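Local coordinates for caspase (Drosophila melanogaster, PDB 3SIR), which acts as an apoptotic effector caspase, a cysteine endopeptidase of the peptidase C14A family that cleaves lamin DmO and baculovirus p35 in vitro, at residues Y13-K18 and R251-S256; G21-F26 and F58-Y63; F217-V222 and Q241-T246. The protein carries 1 engineered substitution. All coordinates share one frame; numbering follows the deposited sequence.

Contact 1: residues Y13-K18 and R251-S256; sequences YNMRHK and RILRFS
Tyr13 meets Arg251 and Leu253, and Met15 meets Leu253 to Ser256, where the loop entering the first strand of the caspase domain runs against the loop that follows its last strand, 244-247. One backbone hydrogen bond joins the segments: Tyr13 N donates to Ile252 O at 3.2 Å, with an N-H...O angle of 152°. Ile252 also bonds to the backbone of Ala11, so the N-terminal loop is fixed at more than one point. The Tyr13 ring supplies the second kind of contact. Arg251 CB sits over one face in a CH-pi contact, 3.8 Å from the centroid and displaced toward the ring's rim, while Leu253 CB approaches Tyr13 CD2 obliquely at 3.8 Å. A hydrogen bond from Thr250 N to Tyr13 OH holds the far end of this ring. Arg251 and Ile252 also reach the second subunit, packing on its Gln220 and Phe217.

Apolar packing centres on Met15. Its chain folds at chi2 and chi3 (-72° and -61°), bringing SD and CE across Leu253 CD1, the two side chains at about a right angle; Met15 CE also lies 3.7 Å from Phe255 CD1. Beyond them, Ile211 of helix 211-223 touches both Leu253 and Phe255.

Each loop is also bent by a turn of its own. Asn14 OD1 accepts from Arg16 N at 3.3 Å, an Asx turn that bends the chain at Met15, and Phe255 is the centre of an inverse gamma turn. Arg254 O, with Met15 CG alongside at 3.5 Å, is hydrogen-bonded by Ser256 OG at 2.9 Å, from above the carbonyl plane.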
loop_
_atom_site.group_PDB
_atom_site.type_symbol
_atom_site.label_atom_id
_atom_site.label_comp_id
_atom_site.label_asym_id
_atom_site.label_seq_id
_atom_site.Cartn_x
_atom_site.Cartn_y
_atom_site.Cartn_z
ATOM N N TYR A 13 -14.025 7.826 -5.586
ATOM C CA TYR A 13 -13.818 9.092 -4.891
ATOM C C TYR A 13 -14.404 10.208 -5.745
ATOM O O TYR A 13 -14.260 10.200 -6.970
ATOM C CB TYR A 13 -12.325 9.338 -4.650
ATOM C CG TYR A 13 -11.788 8.704 -3.382
ATOM C CD1 TYR A 13 -12.228 9.125 -2.136
ATOM C CD2 TYR A 13 -10.829 7.698 -3.428
ATOM C CE1 TYR A 13 -11.753 8.546 -0.978
ATOM C CE2 TYR A 13 -10.352 7.107 -2.270
ATOM C CZ TYR A 13 -10.822 7.537 -1.048
ATOM O OH TYR A 13 -10.353 6.982 0.121
ATOM N N ASN A 14 -15.115 11.133 -5.110
ATOM C CA ASN A 14 -15.555 12.338 -5.804
ATOM C C ASN A 14 -14.387 13.255 -6.167
ATOM O O ASN A 14 -13.847 13.955 -5.306
ATOM C CB ASN A 14 -16.604 13.090 -4.984
ATOM C CG ASN A 14 -17.102 14.341 -5.683
ATOM O OD1 ASN A 14 -16.809 14.565 -6.862
ATOM N ND2 ASN A 14 -17.847 15.173 -4.956
ATOM N N MET A 15 -13.936 13.164 -7.416
ATOM C CA MET A 15 -12.757 13.894 -7.878
ATOM C C MET A 15 -13.112 15.001 -8.873
ATOM O O MET A 15 -12.340 15.305 -9.785
ATOM C CB MET A 15 -11.740 12.941 -8.517
ATOM C CG MET A 15 -11.262 11.820 -7.614
ATOM S SD MET A 15 -10.160 12.351 -6.292
ATOM C CE MET A 15 -8.790 13.031 -7.234
ATOM N N ARG A 16 -14.279 15.610 -8.692
ATOM C CA ARG A 16 -14.726 16.647 -9.613
ATOM C C ARG A 16 -15.035 17.959 -8.896
ATOM O O ARG A 16 -15.615 18.873 -9.478
ATOM C CB ARG A 16 -15.929 16.163 -10.427
ATOM C CG ARG A 16 -15.586 15.154 -11.520
ATOM C CD ARG A 16 -16.129 15.595 -12.875
ATOM N NE ARG A 16 -17.223 14.743 -13.338
ATOM C CZ ARG A 16 -18.451 15.173 -13.622
ATOM N NH1 ARG A 16 -18.766 16.455 -13.476
ATOM N NH2 ARG A 16 -19.373 14.314 -14.039
ATOM N N HIS A 17 -14.506 18.099 -7.683
ATOM C CA HIS A 17 -14.652 19.327 -6.906
ATOM C C HIS A 17 -14.211 20.555 -7.697
ATOM O O HIS A 17 -13.886 20.464 -8.882
ATOM C CB HIS A 17 -13.837 19.241 -5.616
ATOM C CG HIS A 17 -14.533 18.522 -4.503
ATOM N ND1 HIS A 17 -14.410 17.164 -4.309
ATOM C CD2 HIS A 17 -15.253 18.989 -3.455
ATOM C CE1 HIS A 17 -15.091 16.814 -3.231
ATOM N NE2 HIS A 17 -15.621 17.902 -2.699
ATOM N N LYS A 18 -14.228 21.705 -7.030
ATOM C CA LYS A 18 -13.722 22.952 -7.593
ATOM C C LYS A 18 -12.231 22.833 -7.896
ATOM O O LYS A 18 -11.808 23.003 -9.041
ATOM C CB LYS A 18 -13.980 24.105 -6.618
ATOM C CG LYS A 18 -13.836 25.495 -7.216
ATOM C CD LYS A 18 -12.912 26.374 -6.378
ATOM C CE LYS A 18 -13.688 27.441 -5.626
ATOM N NZ LYS A 18 -12.788 28.485 -5.066
ATOM N N ARG A 251 -11.930 3.685 -1.535
ATOM C CA ARG A 251 -12.546 3.854 -2.851
ATOM C C ARG A 251 -11.533 3.982 -3.987
ATOM O O ARG A 251 -10.392 4.388 -3.774
ATOM C CB ARG A 251 -13.478 5.072 -2.861
ATOM C CG ARG A 251 -14.074 5.426 -1.503
ATOM C CD ARG A 251 -15.468 6.019 -1.646
ATOM N NE ARG A 251 -15.700 7.108 -0.702
ATOM C CZ ARG A 251 -16.730 7.946 -0.765
ATOM N NH1 ARG A 251 -17.663 7.782 -1.693
ATOM N NH2 ARG A 251 -16.810 8.967 0.081
ATOM N N ILE A 252 -12.007 3.777 -5.213
ATOM C CA ILE A 252 -11.190 3.926 -6.414
ATOM C C ILE A 252 -10.902 5.389 -6.723
ATOM O O ILE A 252 -11.801 6.134 -7.127
ATOM C CB ILE A 252 -11.918 3.345 -7.642
ATOM C CG1 ILE A 252 -12.271 1.877 -7.410
ATOM C CG2 ILE A 252 -11.095 3.528 -8.912
ATOM C CD1 ILE A 252 -13.467 1.423 -8.211
ATOM N N LEU A 253 -9.621 5.743 -6.709
ATOM C CA LEU A 253 -9.208 7.119 -6.963
ATOM C C LEU A 253 -8.764 7.278 -8.414
ATOM O O LEU A 253 -7.875 6.570 -8.876
ATOM C CB LEU A 253 -8.083 7.517 -6.002
ATOM C CG LEU A 253 -7.240 8.767 -6.273
ATOM C CD1 LEU A 253 -8.053 9.831 -6.976
ATOM C CD2 LEU A 253 -6.688 9.314 -4.966
ATOM N N ARG A 254 -9.382 8.212 -9.128
ATOM C CA ARG A 254 -8.973 8.518 -10.495
ATOM C C ARG A 254 -9.091 10.009 -10.799
ATOM O O ARG A 254 -10.178 10.587 -10.723
ATOM C CB ARG A 254 -9.792 7.709 -11.502
ATOM C CG ARG A 254 -9.138 7.579 -12.868
ATOM C CD ARG A 254 -10.011 6.783 -13.822
ATOM N NE ARG A 254 -10.090 5.370 -13.453
ATOM C CZ ARG A 254 -10.757 4.905 -12.400
ATOM N NH1 ARG A 254 -11.361 5.743 -11.568
ATOM N NH2 ARG A 254 -10.795 3.600 -12.162
ATOM N N PHE A 255 -7.956 10.628 -11.108
ATOM C CA PHE A 255 -7.900 12.052 -11.409
ATOM C C PHE A 255 -8.671 12.346 -12.686
ATOM O O PHE A 255 -8.096 12.357 -13.774
ATOM C CB PHE A 255 -6.447 12.502 -11.572
ATOM C CG PHE A 255 -5.589 12.237 -10.364
ATOM C CD1 PHE A 255 -5.672 13.051 -9.246
ATOM C CD2 PHE A 255 -4.679 11.193 -10.360
ATOM C CE1 PHE A 255 -4.894 12.805 -8.133
ATOM C CE2 PHE A 255 -3.873 10.959 -9.260
ATOM C CZ PHE A 255 -3.988 11.763 -8.142
ATOM N N SER A 256 -9.986 12.494 -12.551
ATOM C CA SER A 256 -10.863 12.750 -13.691
ATOM C C SER A 256 -11.151 14.240 -13.820
ATOM O O SER A 256 -10.382 15.072 -13.335
ATOM C CB SER A 256 -12.173 11.958 -13.577
ATOM O OG SER A 256 -12.437 11.536 -12.248
#

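Contact 2: residues G21-F26 and F58-Y63; sequences GMALIF and FEVTVY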
loop_
_atom_site.group_PDB
_atom_site.type_symbol
_atom_site.label_atom_id
_atom_site.label_comp_id
_atom_site.label_asym_id
_atom_site.label_seq_id
_atom_site.Cartn_x
_atom_site.Cartn_y
_atom_site.Cartn_z
ATOM N N GLY A 21 -6.490 19.992 -5.411
ATOM C CA GLY A 21 -5.973 20.105 -4.050
ATOM C C GLY A 21 -4.531 20.570 -4.060
ATOM O O GLY A 21 -3.971 20.839 -5.123
ATOM N N MET A 22 -3.933 20.674 -2.878
ATOM C CA MET A 22 -2.530 21.068 -2.758
ATOM C C MET A 22 -1.592 19.920 -3.098
ATOM O O MET A 22 -1.786 18.802 -2.624
ATOM C CB MET A 22 -2.218 21.523 -1.335
ATOM C CG MET A 22 -2.965 22.761 -0.883
ATOM S SD MET A 22 -2.668 23.072 0.869
ATOM C CE MET A 22 -3.829 24.412 1.131
ATOM N N ALA A 23 -0.486 20.248 -3.755
ATOM C CA ALA A 23 0.741 19.469 -3.629
ATOM C C ALA A 23 1.788 20.217 -2.805
ATOM O O ALA A 23 2.120 21.366 -3.095
ATOM C CB ALA A 23 1.289 19.115 -5.006
ATOM N N LEU A 24 2.254 19.585 -1.732
ATOM C CA LEU A 24 3.376 20.104 -0.963
ATOM C C LEU A 24 4.605 19.217 -1.115
ATOM O O LEU A 24 4.694 18.150 -0.501
ATOM C CB LEU A 24 2.999 20.229 0.512
ATOM C CG LEU A 24 1.537 20.588 0.775
ATOM C CD1 LEU A 24 1.372 21.213 2.155
ATOM C CD2 LEU A 24 1.016 21.516 -0.311
ATOM N N ILE A 25 5.532 19.646 -1.966
ATOM C CA ILE A 25 6.794 18.939 -2.151
ATOM C C ILE A 25 7.922 19.494 -1.282
ATOM O O ILE A 25 8.427 20.588 -1.524
ATOM C CB ILE A 25 7.243 18.990 -3.614
ATOM C CG1 ILE A 25 6.149 18.412 -4.519
ATOM C CG2 ILE A 25 8.570 18.268 -3.781
ATOM C CD1 ILE A 25 6.335 18.725 -5.985
ATOM N N PHE A 26 8.339 18.719 -0.288
ATOM C CA PHE A 26 9.457 19.114 0.556
ATOM C C PHE A 26 10.742 18.399 0.156
ATOM O O PHE A 26 10.857 17.178 0.304
ATOM C CB PHE A 26 9.134 18.867 2.034
ATOM C CG PHE A 26 7.822 19.458 2.469
ATOM C CD1 PHE A 26 7.776 20.709 3.065
ATOM C CD2 PHE A 26 6.626 18.841 2.127
ATOM C CE1 PHE A 26 6.562 21.298 3.373
ATOM C CE2 PHE A 26 5.411 19.388 2.499
ATOM C CZ PHE A 26 5.379 20.625 3.111
ATOM N N PHE A 58 -2.969 19.960 -9.650
ATOM C CA PHE A 58 -2.644 20.341 -8.271
ATOM C C PHE A 58 -2.168 21.790 -8.178
ATOM O O PHE A 58 -1.717 22.363 -9.170
ATOM C CB PHE A 58 -1.581 19.407 -7.689
ATOM C CG PHE A 58 -2.114 18.060 -7.279
ATOM C CD1 PHE A 58 -2.222 17.029 -8.204
ATOM C CD2 PHE A 58 -2.487 17.819 -5.965
ATOM C CE1 PHE A 58 -2.719 15.793 -7.830
ATOM C CE2 PHE A 58 -2.968 16.580 -5.579
ATOM C CZ PHE A 58 -3.111 15.575 -6.517
ATOM N N GLU A 59 -2.319 22.400 -7.006
ATOM C CA GLU A 59 -1.621 23.648 -6.724
ATOM C C GLU A 59 -0.286 23.388 -6.037
ATOM O O GLU A 59 -0.217 23.209 -4.818
ATOM C CB GLU A 59 -2.485 24.624 -5.918
ATOM C CG GLU A 59 -3.088 25.755 -6.752
ATOM C CD GLU A 59 -2.186 26.982 -6.864
ATOM O OE1 GLU A 59 -1.000 26.836 -7.240
ATOM O OE2 GLU A 59 -2.690 28.111 -6.662
ATOM N N VAL A 60 0.775 23.377 -6.837
ATOM C CA VAL A 60 2.066 22.868 -6.401
ATOM C C VAL A 60 2.900 23.977 -5.756
ATOM O O VAL A 60 3.221 24.976 -6.396
ATOM C CB VAL A 60 2.836 22.275 -7.597
ATOM C CG1 VAL A 60 4.144 21.650 -7.144
ATOM C CG2 VAL A 60 1.968 21.258 -8.339
ATOM N N THR A 61 3.194 23.836 -4.469
ATOM C CA THR A 61 4.241 24.635 -3.850
ATOM C C THR A 61 5.424 23.771 -3.423
ATOM O O THR A 61 5.244 22.703 -2.832
ATOM C CB THR A 61 3.721 25.447 -2.645
ATOM O OG1 THR A 61 4.278 24.923 -1.433
ATOM C CG2 THR A 61 2.200 25.400 -2.565
ATOM N N VAL A 62 6.631 24.262 -3.693
ATOM C CA VAL A 62 7.847 23.468 -3.545
ATOM C C VAL A 62 8.773 24.053 -2.477
ATOM O O VAL A 62 9.343 25.127 -2.657
ATOM C CB VAL A 62 8.597 23.332 -4.886
ATOM C CG1 VAL A 62 9.983 22.745 -4.676
ATOM C CG2 VAL A 62 7.799 22.465 -5.850
ATOM N N TYR A 63 8.824 23.408 -1.318
ATOM C CA TYR A 63 9.609 23.934 -0.210
ATOM C C TYR A 63 11.007 23.322 -0.220
ATOM O O TYR A 63 11.180 22.157 -0.576
ATOM C CB TYR A 63 8.925 23.652 1.129
ATOM C CG TYR A 63 7.536 24.233 1.260
ATOM C CD1 TYR A 63 6.417 23.483 0.918
ATOM C CD2 TYR A 63 7.331 25.468 1.861
ATOM C CE1 TYR A 63 5.139 23.982 1.093
ATOM C CE2 TYR A 63 6.055 25.966 2.058
ATOM C CZ TYR A 63 4.962 25.218 1.673
ATOM O OH TYR A 63 3.685 25.690 1.883
#
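A beta-alpha-beta unit pairs Gly21-Phe26 with Phe58-Tyr63: strand 19-28 leads through helix 45-55 into strand 59-65, which returns parallel at the sheet's outer edge. Five backbone hydrogen bonds run in the staggered pattern of parallel strands. Gly21 O, Ala23 O and Ile25 O accept from Glu59 N (3.0 Å), Thr61 N (3.0 Å) and Tyr63 N (2.9 Å), while Ala23 N and Ile25 N donate to Glu59 O and Thr61 O. Met22, Leu24 and Phe26 bond instead to strand 86-95, leaving strand 19-28 hydrogen-bonded along both edges.

On one face Ala23 CB rests against Phe58 CB and Val60 CG2. Ile25 CG1 lies anti to its carbonyl carbon (chi1 -57°), and CD1 extends to Val60 CG1 at 3.8 Å and Val62 CG2 at 4.0 Å; helix 45-55 covers Ala23, Ile25 and Val62. The Phe58 ring turns its edge to Met22 O, 3.6 Å from CD2. On the other face Phe26 and Tyr63 lie side by side, ring planes 3° apart and centroids 4.9 Å apart, yet slid until they hardly overlap. Thr74 of helix 68-79 touches both side chains. This crossover at the margin of a six-stranded, mainly parallel sheet with helices on both faces belongs to the caspase fold.

Contact 3: residues F217-V222 and Q241-T246; sequences FVCQRV and QIPCIT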
loop_
_atom_site.group_PDB
_atom_site.type_symbol
_atom_site.label_atom_id
_atom_site.label_comp_id
_atom_site.label_asym_id
_atom_site.label_seq_id
_atom_site.Cartn_x
_atom_site.Cartn_y
_atom_site.Cartn_z
ATOM N N PHE A 217 2.150 -0.165 -11.566
ATOM C CA PHE A 217 3.046 -0.135 -12.709
ATOM C C PHE A 217 4.321 0.644 -12.396
ATOM O O PHE A 217 5.383 0.365 -12.957
ATOM C CB PHE A 217 2.332 0.455 -13.925
ATOM C CG PHE A 217 1.149 -0.352 -14.381
ATOM C CD1 PHE A 217 1.086 -1.712 -14.131
ATOM C CD2 PHE A 217 0.141 0.236 -15.126
ATOM C CE1 PHE A 217 0.026 -2.474 -14.594
ATOM C CE2 PHE A 217 -0.916 -0.518 -15.608
ATOM C CZ PHE A 217 -0.981 -1.876 -15.330
ATOM N N VAL A 218 4.221 1.597 -11.475
ATOM C CA VAL A 218 5.400 2.293 -10.970
ATOM C C VAL A 218 6.323 1.301 -10.265
ATOM O O VAL A 218 7.540 1.491 -10.216
ATOM C CB VAL A 218 5.011 3.420 -9.987
ATOM C CG1 VAL A 218 6.250 3.989 -9.309
ATOM C CG2 VAL A 218 4.238 4.516 -10.703
ATOM N N CYS A 219 5.723 0.255 -9.703
ATOM C CA CYS A 219 6.459 -0.806 -9.021
ATOM C C CYS A 219 7.102 -1.767 -10.019
ATOM O O CYS A 219 8.316 -1.983 -9.997
ATOM C CB CYS A 219 5.519 -1.578 -8.095
ATOM S SG CYS A 219 5.140 -0.714 -6.556
ATOM N N GLN A 220 6.278 -2.347 -10.887
ATOM C CA GLN A 220 6.769 -3.028 -12.080
ATOM C C GLN A 220 8.057 -2.391 -12.587
ATOM O O GLN A 220 9.107 -3.034 -12.608
ATOM C CB GLN A 220 5.713 -2.990 -13.182
ATOM C CG GLN A 220 6.139 -3.648 -14.476
ATOM C CD GLN A 220 4.954 -4.123 -15.292
ATOM O OE1 GLN A 220 3.918 -4.507 -14.742
ATOM N NE2 GLN A 220 5.099 -4.100 -16.614
ATOM N N ARG A 221 7.976 -1.113 -12.950
ATOM C CA ARG A 221 9.006 -0.482 -13.763
ATOM C C ARG A 221 10.338 -0.348 -13.033
ATOM O O ARG A 221 11.389 -0.604 -13.617
ATOM C CB ARG A 221 8.543 0.868 -14.313
ATOM C CG ARG A 221 8.303 0.850 -15.816
ATOM C CD ARG A 221 8.682 2.169 -16.485
ATOM N NE ARG A 221 7.839 2.466 -17.643
ATOM C CZ ARG A 221 7.848 1.772 -18.779
ATOM N NH1 ARG A 221 8.683 0.750 -18.931
ATOM N NH2 ARG A 221 7.008 2.086 -19.759
ATOM N N VAL A 222 10.295 -0.070 -11.734
ATOM C CA VAL A 222 11.524 0.002 -10.947
ATOM C C VAL A 222 12.055 -1.382 -10.593
ATOM O O VAL A 222 13.187 -1.520 -10.124
ATOM C CB VAL A 222 11.348 0.830 -9.660
ATOM C CG1 VAL A 222 9.875 1.047 -9.370
ATOM C CG2 VAL A 222 12.057 0.157 -8.488
ATOM N N GLN A 241 14.563 -1.549 -1.760
ATOM C CA GLN A 241 14.407 -0.614 -2.869
ATOM C C GLN A 241 13.548 -1.206 -3.984
ATOM O O GLN A 241 14.048 -1.554 -5.055
ATOM C CB GLN A 241 15.776 -0.192 -3.407
ATOM C CG GLN A 241 16.162 -0.844 -4.728
ATOM C CD GLN A 241 16.702 -2.254 -4.564
ATOM O OE1 GLN A 241 15.985 -3.158 -4.133
ATOM N NE2 GLN A 241 17.937 -2.469 -5.009
ATOM N N ILE A 242 12.272 -1.425 -3.679
ATOM C CA ILE A 242 11.201 -1.276 -4.659
ATOM C C ILE A 242 10.040 -0.560 -3.980
ATOM O O ILE A 242 9.930 -0.581 -2.755
ATOM C CB ILE A 242 10.732 -2.645 -5.198
ATOM C CG1 ILE A 242 9.561 -2.476 -6.169
ATOM C CG2 ILE A 242 10.339 -3.573 -4.054
ATOM C CD1 ILE A 242 8.649 -3.686 -6.238
ATOM N N PRO A 243 9.208 0.143 -4.762
ATOM C CA PRO A 243 8.216 0.952 -4.068
ATOM C C PRO A 243 7.262 0.117 -3.216
ATOM O O PRO A 243 6.885 -0.994 -3.591
ATOM C CB PRO A 243 7.480 1.649 -5.211
ATOM C CG PRO A 243 8.533 1.819 -6.248
ATOM C CD PRO A 243 9.428 0.608 -6.142
ATOM N N CYS A 244 6.989 0.613 -2.016
ATOM C CA CYS A 244 6.180 -0.106 -1.048
ATOM C C CYS A 244 4.928 0.710 -0.755
ATOM O O CYS A 244 4.969 1.687 -0.002
ATOM C CB CYS A 244 6.981 -0.329 0.236
ATOM S SG CYS A 244 5.990 -0.277 1.743
ATOM N N ILE A 245 3.837 0.373 -1.432
ATOM C CA ILE A 245 2.635 1.189 -1.336
ATOM C C ILE A 245 1.723 0.632 -0.256
ATOM O O ILE A 245 1.477 -0.573 -0.209
ATOM C CB ILE A 245 1.877 1.234 -2.667
ATOM C CG1 ILE A 245 2.691 2.003 -3.711
ATOM C CG2 ILE A 245 0.509 1.867 -2.470
ATOM C CD1 ILE A 245 2.794 1.294 -5.043
ATOM N N THR A 246 1.240 1.503 0.622
ATOM C CA THR A 246 0.365 1.071 1.703
ATOM C C THR A 246 -0.939 1.864 1.721
ATOM O O THR A 246 -0.965 3.025 2.137
ATOM C CB THR A 246 1.056 1.201 3.072
ATOM O OG1 THR A 246 0.140 1.772 4.014
ATOM C CG2 THR A 246 2.274 2.102 2.967
#
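Arg221 N donates to Phe217 O at 3.0 Å, closing the helical turn that holds Cys219, with Val222 just beyond it; these two meet Ile242, Pro243 and Ile245. No hydrogen bond crosses between the segments: helix 211-223 lies against the start of strand 244-247 and the residues leading into it through apolar side chains and one sulfur.

Cys219 is central. Its SG, anti to the carbonyl carbon (chi1 -77°), leans across Pro243, 3.6 Å from Pro243 CB and 3.5 Å from Pro243 O. The same sulfur meets Ile245 CD1 at 3.4 Å, so one atom touches two alternate residues, Pro243 just ahead of the strand and Ile245 within it, whose side chains both point to the helix. In Ile242 CG1 is anti to the backbone N (chi1 177°), and CD1 reaches Cys219 CB at 4.2 Å. One turn further along the helix, Val222 CG2 lies 3.6 Å from Pro243 CD and 4.3 Å from Ile242 CG1. Val218 CG1 stands more loosely over Pro243 CG at 4.4 Å, and Phe194 of helix 193-205 touches both residues.

Beyond Ile245 are Leu173 and Ala175 of the neighbouring antiparallel strand 172-179. Ile245 and Thr246 also pair antiparallel with a strand of the second subunit, and Thr246 packs on Thr246 of that subunit. A helix laid over the edge strand through which the central sheet continues into its partner is the arrangement of the caspase dimer interface.

From the N terminus, residues 13-18 open contact 1, which closes only at 251-256, at the end of the modelled chain; contacts 2 and 3 are both nested inside that long loop and follow one another in series. Contact 2 closes first, joining the strands around helix 45-55 at one edge of the main sheet. Contact 3 closes later, tying helix 211-223 to the strand at the other edge; the centres of contacts 2 and 3 are about 22 Å apart. Contact 1 joins the N-terminal loop to the C-terminal tail and touches contact 2 directly, Phe255 CE1 packing on Phe58 CZ at 3.7 Å. Contacts 1 and 3 do not touch, yet both meet the second subunit.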